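Local structure of alpha-glucosidase (Bacteroides thetaiotaomicron, 5XFM) at residues D121-Y126 against T258-I263. The protein probably hydrolyses terminal beta-L-arabinopyranosides and alpha-galactosides as a bifunctional calcium-containing enzyme of glycoside hydrolase family 97. The protein carries 1 engineered substitution. Residues are numbered along the deposited sequence; the frame is centred on the assembly and turned at random.
Sequences DVAFRY and TPWRTI
Phe124 and Arg261 face each other as an antiparallel hydrogen-bonded pair, and their side chains pack on the same face of the sheet. Arg261 CB sits over the Phe124 ring, 3.7 Å from its centroid, in a CH-pi contact. The Phe124 CG lies between its backbone N and carbonyl carbon (chi1 74°), which lays the ring beneath that methylene. Arg261 then bends at chi2, and its guanidinium turns away to salt bridges with Glu142 and Glu211. Val122 and Ile263 extend this buried face, with Val122 CB 4.2 Å from Ile263 CB. Two backbone bonds join each of these pairs; Phe124 N reaches Arg261 O at 2.9 Å. Further along, Thr258 OG1 replaces a backbone acceptor. It takes the Tyr126 N-H almost straight (177°) and gives its own proton to Pro259 O.

The other face is looser at one end, where Arg125 is partly exposed. Its extended chain runs over the indole of Trp260, with CG 3.7 Å from the six-membered ring centroid. The guanidinium plane is tilted 21° from the indole plane, with Trp260 CZ2 over one of its faces. A water bridges Arg125 NH1 to Thr258 O. Ala123 CB touches Trp260 CE3 at 3.8 Å. An alanine in place of Trp260 would remove the indole, probably leaving the Arg125 chain free to swing and Ala123 less covered.

Strands 110-117 and 206-212 flank the pair, placing it inside the antiparallel sheet of the N-terminal domain. This is the beta-sandwich architecture of the galactose mutarotase-like fold, as in other family 97 glycoside hydrolases.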
loop_
_atom_site.group_PDB
_atom_site.type_symbol
_atom_site.label_atom_id
_atom_site.label_comp_id
_atom_site.label_asym_id
_atom_site.label_seq_id
_atom_site.Cartn_x
_atom_site.Cartn_y
_atom_site.Cartn_z
ATOM N N ASP A 121 -5.073 -4.390 -16.796
ATOM C CA ASP A 121 -3.846 -3.732 -16.360
ATOM C C ASP A 121 -2.792 -3.627 -17.453
ATOM O O ASP A 121 -2.615 -4.529 -18.273
ATOM C CB ASP A 121 -3.246 -4.462 -15.156
ATOM C CG ASP A 121 -4.227 -4.602 -14.013
ATOM O OD1 ASP A 121 -5.005 -5.579 -14.018
ATOM O OD2 ASP A 121 -4.223 -3.732 -13.116
ATOM N N VAL A 122 -2.094 -2.503 -17.444
ATOM C CA VAL A 122 -0.930 -2.290 -18.282
ATOM C C VAL A 122 0.290 -2.093 -17.391
ATOM O O VAL A 122 0.259 -1.283 -16.479
ATOM C CB VAL A 122 -1.101 -1.066 -19.187
ATOM C CG1 VAL A 122 0.186 -0.792 -19.951
ATOM C CG2 VAL A 122 -2.276 -1.261 -20.141
ATOM N N ALA A 123 1.349 -2.855 -17.619
ATOM C CA ALA A 123 2.603 -2.601 -16.916
ATOM C C ALA A 123 3.676 -2.353 -17.953
ATOM O O ALA A 123 3.836 -3.150 -18.857
ATOM C CB ALA A 123 2.980 -3.765 -16.023
ATOM N N PHE A 124 4.400 -1.248 -17.872
ATOM C CA PHE A 124 5.408 -1.044 -18.901
ATOM C C PHE A 124 6.704 -0.502 -18.349
ATOM O O PHE A 124 6.717 0.178 -17.332
ATOM C CB PHE A 124 4.878 -0.137 -20.028
ATOM C CG PHE A 124 4.774 1.317 -19.669
ATOM C CD1 PHE A 124 3.617 1.820 -19.098
ATOM C CD2 PHE A 124 5.809 2.195 -19.957
ATOM C CE1 PHE A 124 3.510 3.154 -18.789
ATOM C CE2 PHE A 124 5.706 3.535 -19.643
ATOM C CZ PHE A 124 4.553 4.012 -19.056
ATOM N N ARG A 125 7.806 -0.852 -19.000
ATOM C CA ARG A 125 9.103 -0.386 -18.526
ATOM C C ARG A 125 10.070 -0.178 -19.674
ATOM O O ARG A 125 9.824 -0.618 -20.798
ATOM C CB ARG A 125 9.700 -1.367 -17.511
ATOM C CG ARG A 125 10.132 -2.700 -18.097
ATOM C CD ARG A 125 11.063 -3.443 -17.146
ATOM N NE ARG A 125 11.317 -4.801 -17.613
ATOM C CZ ARG A 125 11.908 -5.750 -16.893
ATOM N NH1 ARG A 125 12.308 -5.506 -15.650
ATOM N NH2 ARG A 125 12.087 -6.953 -17.418
ATOM N N TYR A 126 11.154 0.534 -19.394
ATOM C CA TYR A 126 12.200 0.738 -20.382
ATOM C C TYR A 126 13.356 -0.227 -20.145
ATOM O O TYR A 126 13.647 -0.584 -19.004
ATOM C CB TYR A 126 12.716 2.174 -20.336
ATOM C CG TYR A 126 11.651 3.236 -20.434
ATOM C CD1 TYR A 126 11.101 3.793 -19.289
ATOM C CD2 TYR A 126 11.204 3.697 -21.670
ATOM C CE1 TYR A 126 10.138 4.774 -19.361
ATOM C CE2 TYR A 126 10.234 4.677 -21.754
ATOM C CZ TYR A 126 9.704 5.214 -20.593
ATOM O OH TYR A 126 8.741 6.196 -20.653
ATOM N N THR A 258 14.201 0.275 -16.110
ATOM C CA THR A 258 13.452 1.082 -15.162
ATOM C C THR A 258 12.461 0.166 -14.456
ATOM O O THR A 258 12.225 -0.951 -14.908
ATOM C CB THR A 258 12.684 2.234 -15.847
ATOM O OG1 THR A 258 11.557 1.713 -16.554
ATOM C CG2 THR A 258 13.578 2.995 -16.796
ATOM N N PRO A 259 11.903 0.613 -13.323
ATOM C CA PRO A 259 10.772 -0.103 -12.721
ATOM C C PRO A 259 9.546 -0.110 -13.632
ATOM O O PRO A 259 9.553 0.515 -14.696
ATOM C CB PRO A 259 10.487 0.691 -11.445
ATOM C CG PRO A 259 11.753 1.414 -11.146
ATOM C CD PRO A 259 12.388 1.706 -12.466
ATOM N N TRP A 260 8.507 -0.828 -13.224
ATOM C CA TRP A 260 7.288 -0.903 -14.011
ATOM C C TRP A 260 6.350 0.263 -13.679
ATOM O O TRP A 260 6.086 0.540 -12.511
ATOM C CB TRP A 260 6.579 -2.234 -13.770
ATOM C CG TRP A 260 7.393 -3.430 -14.184
ATOM C CD1 TRP A 260 8.282 -4.125 -13.407
ATOM C CD2 TRP A 260 7.403 -4.066 -15.470
ATOM N NE1 TRP A 260 8.842 -5.151 -14.130
ATOM C CE2 TRP A 260 8.317 -5.141 -15.397
ATOM C CE3 TRP A 260 6.725 -3.839 -16.672
ATOM C CZ2 TRP A 260 8.571 -5.982 -16.480
ATOM C CZ3 TRP A 260 6.981 -4.679 -17.749
ATOM C CH2 TRP A 260 7.898 -5.734 -17.644
ATOM N N ARG A 261 5.877 0.953 -14.709
ATOM C CA ARG A 261 4.803 1.933 -14.587
ATOM C C ARG A 261 3.488 1.178 -14.765
ATOM O O ARG A 261 3.347 0.423 -15.730
ATOM C CB ARG A 261 4.934 2.993 -15.668
ATOM C CG ARG A 261 6.338 3.540 -15.847
ATOM C CD ARG A 261 6.788 4.292 -14.650
ATOM N NE ARG A 261 8.205 4.650 -14.671
ATOM C CZ ARG A 261 8.987 4.570 -13.597
ATOM N NH1 ARG A 261 8.500 4.109 -12.449
ATOM N NH2 ARG A 261 10.261 4.914 -13.674
ATOM N N THR A 262 2.523 1.379 -13.877
ATOM C CA THR A 262 1.311 0.566 -13.926
ATOM C C THR A 262 0.032 1.380 -14.105
ATOM O O THR A 262 -0.170 2.418 -13.466
ATOM C CB THR A 262 1.167 -0.296 -12.656
ATOM O OG1 THR A 262 0.862 0.543 -11.534
ATOM C CG2 THR A 262 2.465 -1.066 -12.378
ATOM N N ILE A 263 -0.837 0.875 -14.974
ATOM C CA ILE A 263 -2.126 1.485 -15.253
ATOM C C ILE A 263 -3.249 0.461 -15.100
ATOM O O ILE A 263 -3.384 -0.445 -15.917
ATOM C CB ILE A 263 -2.181 2.059 -16.675
ATOM C CG1 ILE A 263 -0.934 2.892 -16.975
ATOM C CG2 ILE A 263 -3.455 2.868 -16.879
ATOM C CD1 ILE A 263 -0.823 3.311 -18.434
HETATM O O HOH W 1 12.692 -3.406 -14.229
#